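PDB 4QP0: endo-beta-mannanase from Rhizomucor miehei, which probably hydrolyses beta-1,4-mannosidic linkages at random within mannans, galactomannans and glucomannans, as a secreted family 5 glycoside hydrolase. Local coordinates for residues V51-L56 against K102-L107; Y258-S263 against G295-A300; W274-A279 against E314-A319. All coordinates share one frame; numbering follows the deposited sequence.

Contact 1 of 3, residues V51-L56 against K102-L107; sequences VVRTWL and KLIFTL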
loop_
_atom_site.group_PDB
_atom_site.type_symbol
_atom_site.label_atom_id
_atom_site.label_comp_id
_atom_site.label_asym_id
_atom_site.label_seq_id
_atom_site.Cartn_x
_atom_site.Cartn_y
_atom_site.Cartn_z
ATOM N N VAL A 51 1.997 -10.538 -7.278
ATOM C CA VAL A 51 2.404 -9.383 -6.463
ATOM C C VAL A 51 1.701 -9.378 -5.112
ATOM O O VAL A 51 0.512 -9.697 -5.022
ATOM C CB VAL A 51 2.111 -8.028 -7.167
ATOM C CG1 VAL A 51 2.476 -6.854 -6.262
ATOM C CG2 VAL A 51 2.871 -7.907 -8.479
ATOM N N VAL A 52 2.430 -8.989 -4.064
ATOM C CA VAL A 52 1.817 -8.763 -2.759
ATOM C C VAL A 52 2.223 -7.399 -2.139
ATOM O O VAL A 52 3.388 -6.982 -2.193
ATOM C CB VAL A 52 2.038 -9.977 -1.812
ATOM C CG1 VAL A 52 3.513 -10.190 -1.499
ATOM C CG2 VAL A 52 1.211 -9.859 -0.539
ATOM N N ARG A 53 1.229 -6.705 -1.591
ATOM C CA ARG A 53 1.427 -5.454 -0.895
ATOM C C ARG A 53 1.475 -5.753 0.594
ATOM O O ARG A 53 0.686 -6.554 1.091
ATOM C CB ARG A 53 0.268 -4.522 -1.195
ATOM C CG ARG A 53 0.414 -3.131 -0.617
ATOM C CD ARG A 53 -0.673 -2.228 -1.158
ATOM N NE ARG A 53 -0.732 -0.970 -0.430
ATOM C CZ ARG A 53 -1.463 -0.761 0.658
ATOM N NH1 ARG A 53 -2.219 -1.736 1.159
ATOM N NH2 ARG A 53 -1.441 0.427 1.247
ATOM N N THR A 54 2.410 -5.121 1.298
ATOM C CA THR A 54 2.628 -5.408 2.717
ATOM C C THR A 54 3.360 -4.275 3.442
ATOM O O THR A 54 3.958 -3.407 2.813
ATOM C CB THR A 54 3.362 -6.760 2.923
ATOM O OG1 THR A 54 3.482 -7.048 4.324
ATOM C CG2 THR A 54 4.746 -6.751 2.286
ATOM N N TRP A 55 3.305 -4.321 4.771
ATOM C CA TRP A 55 3.853 -3.303 5.672
ATOM C C TRP A 55 5.354 -3.359 5.787
ATOM O O TRP A 55 5.914 -4.436 6.023
ATOM C CB TRP A 55 3.263 -3.516 7.068
ATOM C CG TRP A 55 1.835 -3.050 7.285
ATOM C CD1 TRP A 55 1.108 -3.096 8.477
ATOM C CD2 TRP A 55 0.917 -2.423 6.312
ATOM N NE1 TRP A 55 -0.147 -2.573 8.313
ATOM C CE2 TRP A 55 -0.327 -2.144 7.045
ATOM C CE3 TRP A 55 1.001 -2.070 4.963
ATOM C CZ2 TRP A 55 -1.432 -1.561 6.429
ATOM C CZ3 TRP A 55 -0.119 -1.483 4.355
ATOM C CH2 TRP A 55 -1.308 -1.236 5.073
ATOM N N LEU A 56 6.014 -2.205 5.634
ATOM C CA LEU A 56 7.451 -2.068 5.937
ATOM C C LEU A 56 7.676 -0.908 6.908
ATOM O O LEU A 56 8.593 -0.097 6.745
ATOM C CB LEU A 56 8.300 -1.878 4.673
ATOM C CG LEU A 56 9.672 -2.588 4.638
ATOM C CD1 LEU A 56 10.507 -2.135 3.452
ATOM C CD2 LEU A 56 10.474 -2.411 5.919
ATOM N N LYS A 102 6.570 -10.420 -6.416
ATOM C CA LYS A 102 7.031 -9.054 -6.277
ATOM C C LYS A 102 6.365 -8.376 -5.066
ATOM O O LYS A 102 5.283 -8.787 -4.638
ATOM C CB LYS A 102 6.743 -8.312 -7.576
ATOM C CG LYS A 102 7.555 -8.822 -8.758
ATOM C CD LYS A 102 8.473 -7.739 -9.303
ATOM C CE LYS A 102 9.151 -8.142 -10.603
ATOM N NZ LYS A 102 10.537 -8.651 -10.386
ATOM N N LEU A 103 7.014 -7.353 -4.515
ATOM C CA LEU A 103 6.571 -6.758 -3.252
ATOM C C LEU A 103 6.308 -5.270 -3.352
ATOM O O LEU A 103 7.142 -4.535 -3.861
ATOM C CB LEU A 103 7.620 -6.983 -2.162
ATOM C CG LEU A 103 7.869 -8.381 -1.601
ATOM C CD1 LEU A 103 9.264 -8.444 -1.011
ATOM C CD2 LEU A 103 6.834 -8.753 -0.551
ATOM N N ILE A 104 5.155 -4.827 -2.853
ATOM C CA ILE A 104 4.882 -3.394 -2.693
ATOM C C ILE A 104 5.018 -3.047 -1.210
ATOM O O ILE A 104 4.179 -3.428 -0.399
ATOM C CB ILE A 104 3.478 -2.993 -3.217
ATOM C CG1 ILE A 104 3.344 -3.272 -4.724
ATOM C CG2 ILE A 104 3.210 -1.527 -2.962
ATOM C CD1 ILE A 104 1.953 -3.046 -5.279
ATOM N N PHE A 105 6.088 -2.346 -0.859
ATOM C CA PHE A 105 6.365 -2.016 0.537
ATOM C C PHE A 105 5.800 -0.657 0.896
ATOM O O PHE A 105 6.114 0.344 0.247
ATOM C CB PHE A 105 7.873 -2.029 0.822
ATOM C CG PHE A 105 8.453 -3.407 1.062
ATOM C CD1 PHE A 105 7.888 -4.276 1.997
ATOM C CD2 PHE A 105 9.597 -3.820 0.384
ATOM C CE1 PHE A 105 8.434 -5.538 2.219
ATOM C CE2 PHE A 105 10.145 -5.078 0.606
ATOM C CZ PHE A 105 9.564 -5.935 1.524
ATOM N N THR A 106 4.966 -0.620 1.930
ATOM C CA THR A 106 4.400 0.634 2.421
ATOM C C THR A 106 5.241 1.098 3.609
ATOM O O THR A 106 5.505 0.327 4.529
ATOM C CB THR A 106 2.914 0.456 2.803
ATOM O OG1 THR A 106 2.211 -0.163 1.714
ATOM C CG2 THR A 106 2.254 1.793 3.113
ATOM N N LEU A 107 5.673 2.354 3.585
ATOM C CA LEU A 107 6.730 2.800 4.502
ATOM C C LEU A 107 6.265 3.467 5.796
ATOM O O LEU A 107 7.078 3.766 6.681
ATOM C CB LEU A 107 7.715 3.708 3.762
ATOM C CG LEU A 107 8.627 3.030 2.739
ATOM C CD1 LEU A 107 9.219 4.059 1.796
ATOM C CD2 LEU A 107 9.726 2.214 3.408
#

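Contact 2 of 3, residues Y258-S263 against G295-A300; sequences YPEAWS and GLSTDA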
loop_
_atom_site.group_PDB
_atom_site.type_symbol
_atom_site.label_atom_id
_atom_site.label_comp_id
_atom_site.label_asym_id
_atom_site.label_seq_id
_atom_site.Cartn_x
_atom_site.Cartn_y
_atom_site.Cartn_z
ATOM N N TYR A 258 -13.732 0.302 0.008
ATOM C CA TYR A 258 -14.406 -0.185 1.214
ATOM C C TYR A 258 -15.788 0.460 1.367
ATOM O O TYR A 258 -15.942 1.446 2.111
ATOM C CB TYR A 258 -13.541 0.068 2.461
ATOM C CG TYR A 258 -12.295 -0.790 2.520
ATOM C CD1 TYR A 258 -12.368 -2.134 2.897
ATOM C CD2 TYR A 258 -11.049 -0.267 2.182
ATOM C CE1 TYR A 258 -11.238 -2.929 2.945
ATOM C CE2 TYR A 258 -9.913 -1.052 2.231
ATOM C CZ TYR A 258 -10.012 -2.385 2.612
ATOM O OH TYR A 258 -8.881 -3.179 2.663
ATOM N N PRO A 259 -16.799 -0.088 0.657
ATOM C CA PRO A 259 -18.139 0.519 0.659
ATOM C C PRO A 259 -18.842 0.480 2.017
ATOM O O PRO A 259 -19.598 1.400 2.329
ATOM C CB PRO A 259 -18.915 -0.306 -0.377
ATOM C CG PRO A 259 -18.159 -1.577 -0.519
ATOM C CD PRO A 259 -16.721 -1.253 -0.246
ATOM N N GLU A 260 -18.588 -0.564 2.810
ATOM C CA GLU A 260 -19.206 -0.705 4.137
ATOM C C GLU A 260 -18.666 0.330 5.116
ATOM O O GLU A 260 -19.435 0.974 5.823
ATOM C CB GLU A 260 -19.013 -2.117 4.690
ATOM C CG GLU A 260 -19.667 -3.200 3.848
ATOM C CD GLU A 260 -19.306 -4.595 4.323
ATOM O OE1 GLU A 260 -18.154 -5.034 4.099
ATOM O OE2 GLU A 260 -20.181 -5.260 4.922
ATOM N N ALA A 261 -17.345 0.502 5.131
ATOM C CA ALA A 261 -16.693 1.488 5.992
ATOM C C ALA A 261 -17.096 2.910 5.630
ATOM O O ALA A 261 -17.117 3.797 6.486
ATOM C CB ALA A 261 -15.177 1.340 5.921
ATOM N N TRP A 262 -17.412 3.118 4.356
ATOM C CA TRP A 262 -17.724 4.444 3.843
ATOM C C TRP A 262 -19.204 4.616 3.712
ATOM O O TRP A 262 -19.687 5.678 3.298
ATOM C CB TRP A 262 -17.039 4.663 2.496
ATOM C CG TRP A 262 -15.539 4.466 2.529
ATOM C CD1 TRP A 262 -14.712 4.429 3.643
ATOM C CD2 TRP A 262 -14.635 4.289 1.384
ATOM N NE1 TRP A 262 -13.407 4.232 3.281
ATOM C CE2 TRP A 262 -13.289 4.146 1.945
ATOM C CE3 TRP A 262 -14.801 4.226 0.009
ATOM C CZ2 TRP A 262 -12.172 3.958 1.143
ATOM C CZ3 TRP A 262 -13.665 4.037 -0.791
ATOM C CH2 TRP A 262 -12.384 3.909 -0.234
ATOM N N SER A 263 -19.930 3.561 4.086
ATOM C CA SER A 263 -21.393 3.483 3.986
ATOM C C SER A 263 -21.942 3.837 2.588
ATOM O O SER A 263 -22.738 4.763 2.420
ATOM C CB SER A 263 -22.075 4.288 5.104
ATOM O OG SER A 263 -21.670 5.648 5.080
ATOM N N GLY A 295 -12.236 -4.836 -0.305
ATOM C CA GLY A 295 -12.743 -5.857 0.589
ATOM C C GLY A 295 -14.211 -5.749 0.908
ATOM O O GLY A 295 -14.791 -4.665 0.870
ATOM N N LEU A 296 -14.804 -6.898 1.212
ATOM C CA LEU A 296 -16.147 -6.977 1.762
ATOM C C LEU A 296 -16.130 -7.917 2.968
ATOM O O LEU A 296 -15.397 -8.916 2.975
ATOM C CB LEU A 296 -17.147 -7.433 0.695
ATOM C CG LEU A 296 -17.402 -6.394 -0.408
ATOM C CD1 LEU A 296 -18.221 -6.994 -1.542
ATOM C CD2 LEU A 296 -18.063 -5.133 0.147
ATOM N N SER A 297 -16.929 -7.571 3.980
ATOM C CA SER A 297 -16.911 -8.221 5.301
ATOM C C SER A 297 -17.352 -9.681 5.339
ATOM O O SER A 297 -17.055 -10.388 6.302
ATOM C CB SER A 297 -17.784 -7.443 6.294
ATOM O OG SER A 297 -17.359 -6.102 6.416
ATOM N N THR A 298 -18.094 -10.134 4.336
ATOM C CA THR A 298 -18.590 -11.508 4.383
ATOM C C THR A 298 -18.314 -12.261 3.102
ATOM O O THR A 298 -18.218 -11.671 2.022
ATOM C CB THR A 298 -20.102 -11.595 4.711
ATOM O OG1 THR A 298 -20.857 -10.869 3.734
ATOM C CG2 THR A 298 -20.397 -11.043 6.097
ATOM N N ASP A 299 -18.189 -13.575 3.243
ATOM C CA ASP A 299 -18.034 -14.477 2.118
ATOM C C ASP A 299 -19.122 -14.187 1.091
ATOM O O ASP A 299 -18.833 -13.947 -0.086
ATOM C CB ASP A 299 -18.133 -15.925 2.611
ATOM C CG ASP A 299 -18.174 -16.925 1.482
ATOM O OD1 ASP A 299 -17.108 -17.192 0.889
ATOM O OD2 ASP A 299 -19.276 -17.437 1.185
ATOM N N ALA A 300 -20.368 -14.187 1.561
ATOM C CA ALA A 300 -21.538 -13.964 0.718
ATOM C C ALA A 300 -21.529 -12.608 -0.009
ATOM O O ALA A 300 -21.952 -12.534 -1.155
ATOM C CB ALA A 300 -22.810 -14.135 1.538
HETATM O O HOH W 1 -16.520 -3.046 2.399
#

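Contact 3 of 3, residues W274-A279 against E314-A319; sequences WIKDHA and EDEDLA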
loop_
_atom_site.group_PDB
_atom_site.type_symbol
_atom_site.label_atom_id
_atom_site.label_comp_id
_atom_site.label_asym_id
_atom_site.label_seq_id
_atom_site.Cartn_x
_atom_site.Cartn_y
_atom_site.Cartn_z
ATOM N N TRP A 274 -17.015 3.861 -8.763
ATOM C CA TRP A 274 -15.755 4.247 -8.116
ATOM C C TRP A 274 -14.546 3.732 -8.860
ATOM O O TRP A 274 -13.558 4.468 -9.038
ATOM C CB TRP A 274 -15.765 3.720 -6.686
ATOM C CG TRP A 274 -14.565 4.043 -5.825
ATOM C CD1 TRP A 274 -13.657 3.145 -5.275
ATOM C CD2 TRP A 274 -14.137 5.360 -5.334
ATOM N NE1 TRP A 274 -12.720 3.797 -4.512
ATOM C CE2 TRP A 274 -12.943 5.123 -4.509
ATOM C CE3 TRP A 274 -14.595 6.657 -5.493
ATOM C CZ2 TRP A 274 -12.257 6.161 -3.883
ATOM C CZ3 TRP A 274 -13.895 7.698 -4.852
ATOM C CH2 TRP A 274 -12.754 7.450 -4.072
ATOM N N ILE A 275 -14.615 2.468 -9.295
ATOM C CA ILE A 275 -13.554 1.840 -10.090
ATOM C C ILE A 275 -13.435 2.540 -11.445
ATOM O O ILE A 275 -12.363 3.031 -11.803
ATOM C CB ILE A 275 -13.801 0.316 -10.297
ATOM C CG1 ILE A 275 -13.795 -0.424 -8.956
ATOM C CG2 ILE A 275 -12.762 -0.294 -11.237
ATOM C CD1 ILE A 275 -14.613 -1.696 -8.950
ATOM N N LYS A 276 -14.542 2.578 -12.190
ATOM C CA LYS A 276 -14.608 3.261 -13.487
ATOM C C LYS A 276 -13.975 4.655 -13.402
ATOM O O LYS A 276 -13.180 5.033 -14.266
ATOM C CB LYS A 276 -16.059 3.367 -13.970
ATOM C CG LYS A 276 -16.680 2.058 -14.430
ATOM C CD LYS A 276 -18.197 2.135 -14.496
ATOM C CE LYS A 276 -18.721 2.507 -15.872
ATOM N NZ LYS A 276 -18.890 3.974 -16.048
ATOM N N ASP A 277 -14.328 5.407 -12.358
ATOM C CA ASP A 277 -13.778 6.759 -12.141
ATOM C C ASP A 277 -12.256 6.782 -12.013
ATOM O O ASP A 277 -11.610 7.688 -12.526
ATOM C CB ASP A 277 -14.429 7.448 -10.937
ATOM C CG ASP A 277 -15.872 7.877 -11.211
ATOM O OD1 ASP A 277 -16.283 7.907 -12.399
ATOM O OD2 ASP A 277 -16.601 8.176 -10.232
ATOM N N HIS A 278 -11.687 5.790 -11.339
ATOM C CA HIS A 278 -10.232 5.679 -11.258
ATOM C C HIS A 278 -9.590 5.127 -12.509
ATOM O O HIS A 278 -8.484 5.542 -12.862
ATOM C CB HIS A 278 -9.808 4.907 -10.015
ATOM C CG HIS A 278 -10.169 5.604 -8.724
ATOM N ND1 HIS A 278 -9.307 6.388 -8.062
ATOM C CD2 HIS A 278 -11.353 5.622 -7.997
ATOM C CE1 HIS A 278 -9.906 6.885 -6.964
ATOM N NE2 HIS A 278 -11.159 6.415 -6.929
ATOM N N ALA A 279 -10.269 4.208 -13.199
ATOM C CA ALA A 279 -9.812 3.726 -14.507
ATOM C C ALA A 279 -9.793 4.844 -15.539
ATOM O O ALA A 279 -8.976 4.833 -16.453
ATOM C CB ALA A 279 -10.675 2.569 -15.000
ATOM N N GLU A 314 -11.406 -5.400 -15.486
ATOM C CA GLU A 314 -11.105 -5.969 -16.801
ATOM C C GLU A 314 -11.520 -5.031 -17.936
ATOM O O GLU A 314 -10.679 -4.589 -18.711
ATOM C CB GLU A 314 -11.775 -7.348 -16.957
ATOM C CG GLU A 314 -10.941 -8.490 -16.392
ATOM C CD GLU A 314 -11.764 -9.629 -15.811
ATOM O OE1 GLU A 314 -12.835 -9.968 -16.366
ATOM O OE2 GLU A 314 -11.323 -10.199 -14.793
ATOM N N ASP A 315 -12.814 -4.713 -18.008
ATOM C CA ASP A 315 -13.377 -3.892 -19.086
ATOM C C ASP A 315 -12.843 -2.457 -19.129
ATOM O O ASP A 315 -12.680 -1.885 -20.209
ATOM C CB ASP A 315 -14.904 -3.862 -18.983
ATOM C CG ASP A 315 -15.528 -5.238 -19.117
ATOM O OD1 ASP A 315 -14.853 -6.164 -19.610
ATOM O OD2 ASP A 315 -16.708 -5.391 -18.734
ATOM N N GLU A 316 -12.594 -1.875 -17.959
ATOM C CA GLU A 316 -12.091 -0.510 -17.879
ATOM C C GLU A 316 -10.593 -0.461 -18.166
ATOM O O GLU A 316 -10.023 0.625 -18.303
ATOM C CB GLU A 316 -12.402 0.113 -16.512
ATOM C CG GLU A 316 -13.867 0.476 -16.259
ATOM C CD GLU A 316 -14.459 1.457 -17.273
ATOM O OE1 GLU A 316 -13.743 2.369 -17.746
ATOM O OE2 GLU A 316 -15.660 1.324 -17.600
ATOM N N ASP A 317 -9.969 -1.640 -18.250
ATOM C CA ASP A 317 -8.540 -1.787 -18.552
ATOM C C ASP A 317 -7.651 -1.180 -17.447
ATOM O O ASP A 317 -6.583 -0.603 -17.715
ATOM C CB ASP A 317 -8.219 -1.179 -19.927
ATOM C CG ASP A 317 -7.236 -2.014 -20.724
ATOM O OD1 ASP A 317 -7.598 -3.145 -21.120
ATOM O OD2 ASP A 317 -6.109 -1.530 -20.973
ATOM N N LEU A 318 -8.112 -1.318 -16.205
ATOM C CA LEU A 318 -7.360 -0.859 -15.054
ATOM C C LEU A 318 -6.108 -1.713 -14.958
ATOM O O LEU A 318 -6.174 -2.932 -15.178
ATOM C CB LEU A 318 -8.199 -0.957 -13.770
ATOM C CG LEU A 318 -7.648 -0.234 -12.531
ATOM C CD1 LEU A 318 -7.812 1.272 -12.628
ATOM C CD2 LEU A 318 -8.306 -0.752 -11.262
ATOM N N ALA A 319 -4.983 -1.071 -14.636
ATOM C CA ALA A 319 -3.669 -1.727 -14.663
ATOM C C ALA A 319 -3.608 -2.964 -13.778
ATOM O O ALA A 319 -3.129 -4.019 -14.208
ATOM C CB ALA A 319 -2.564 -0.745 -14.289
HETATM O O HOH W 2 -14.043 5.412 -17.177
#

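Contact 1 of 3, residues V51-L56 against K102-L107
The carbonyl oxygen Ile104 O is gripped twice by the neighbouring strand: Thr54 N donates to it over 3.0 Å with an N-H...O angle of 165°, and Arg53 CA brings a weaker C-H...O contact. Val52 and Thr54 each bond through both N and O to residues 102-106, the regular pattern of parallel strands. Leu56 N continues it past the strand end, reaching Thr106 O at 2.8 Å.

Side chains alternate between two faces. On one, Val52 CG1 lies beside Leu103 CD2, 3.7 Å away, and Phe105 takes a methyl of Leu56: CD1 sits over a ring face, 3.6 Å from the ring centroid of Phe105, in a CH-pi contact displaced toward the rim. Thr54 CG2 meets the same ring obliquely, while Thr54 OG1 bonds to Ala26 O. Leu103 and Phe105 pack against helix 87-98.

The other face is polar toward the C-terminal ends of the strands. Arg53 has CG anti to the backbone N (chi1 -175°) and stays extended to NE, which carries its guanidinium past Ile104 to Thr106. There Thr106 OG1 stands over one face of the guanidinium, 3.7 Å from Arg53 NH2, without bonding to it; the edge of the Trp55 ring also comes up to this hydroxyl, CZ3 lying 3.8 Å from Thr106 OG1. Both Arg53 NE and Thr106 OG1 turn instead to Glu171 OE1, while further bonds of Arg53 reach Glu292, Glu293, Asn25 and Asn174.

One strand pair thus separates two chemistries: a largely apolar face against the helices, and an inner face where a buried arginine, bonded to acids and amides from several strand ends, probably holds them in place relative to one another.

Contact 2 of 3, residues Y258-S263 against G295-A300
Tyr258 and Gly295 come closest along the two backbones, 5.9 Å between their CA atoms, where the chain leaves parallel strands 253-257 and 289-294; beyond this point Pro259-Ala261 adopt helical angles without the regular bonds, and the second segment heads into helix 299-315.

Glu260 makes the polar link. Its OE1 receives two donors from a single residue: Ser297 N, at 2.8 Å, uses the syn lone pair of Glu260 OE1, whereas Ser297 OG, at 2.7 Å, arrives from above the carboxylate plane, 44° out of it. The serine can clasp one oxygen twice because chi1 of -58° puts its OG beside its own backbone N. A water adds a third donor to Glu260 OE1 and also donates to Gly295 O, 2.8 Å away, while taking a long bond from Glu260 N. So many donors on one oxygen probably favour the ionised carboxylate.

Next to this polar cluster the contact turns apolar. Pro259 CG touches Leu296 CD2 at 3.6 Å, the two side chains crossing at about a right angle, and both rest on Trp309 of helix 299-315. The Tyr258 ring comes obliquely to the glycine backbone, CE1 lying 3.9 Å from Gly295 N, and sends its OH to Glu293.

Thr298 then caps the coming helix, its OG1 accepting from Leu301 N. The two segments are successive beta-to-alpha loops, joined just past their strands on the C-terminal rim of a (beta/alpha)8 barrel, the rim on which family 5 hydrolases carry their active site.

Contact 3 of 3, residues W274-A279 against E314-A319
Leu318 turns its CG anti to the backbone N (chi1 -167°), which sends CD1 toward Ala279, and Glu316, bent at chi2 (-58°), brings its carboxylate across the aliphatic part of Lys276. The leucine methyl rests on helix backbone as much as on side chain: Leu318 CD1 is 3.7 Å from Ala279 CA and 3.9 Å from Ala279 CB. Its other branch only grazes Ile275, and the residue continues inward onto Phe255, Val289 and Met291 of the strands beneath.

The CB atoms of Ala279 and Glu316 pack closely, 3.4 Å apart. Beside them Lys276 and Glu316 meet through the aliphatic part of the lysine: Lys276 CG lies 3.4 Å from Glu316 OE2, whereas Lys276 NZ remains 4.5 Å from the same oxygen, too far for a salt bridge, though the opposite charges probably still attract. The other carboxylate oxygen works through water, which donates to both Glu316 OE1 and Lys276 O at 3.1 Å.

The second segment owes its course to a Schellman motif at Asp317, where a positive phi turns the chain away from its helical course; the Asp317 carboxylate is held by Lys359 and Tyr20. Two outer helices of a (beta/alpha)8 barrel thus lie side by side, and the alpha-to-beta turn after the later one places Leu318 between helix 270-284 and the strands, just before strand 320-323.

Overall arrangement
The three contacts sample three parts of one (beta/alpha)8 barrel. Contact 1 joins neighbouring strands of its wall, contact 2 the loops leaving two later strands, and contact 3 helix 270-284 and the end of helix 299-315 with its following turn, outside those strands. The centre of contact 1 lies about 22 Å from the centres of both others, its nearest atoms about 7 Å from contact 2 and about 9 Å from contact 3. Glu293 spans the first gap, bonding to Arg53 and Tyr258 at the strand ends where family 5 enzymes have their active site. Contacts 2 and 3 share helix 299-315 and touch directly, Trp262 CZ3 packing 3.8 Å from Trp274 NE1.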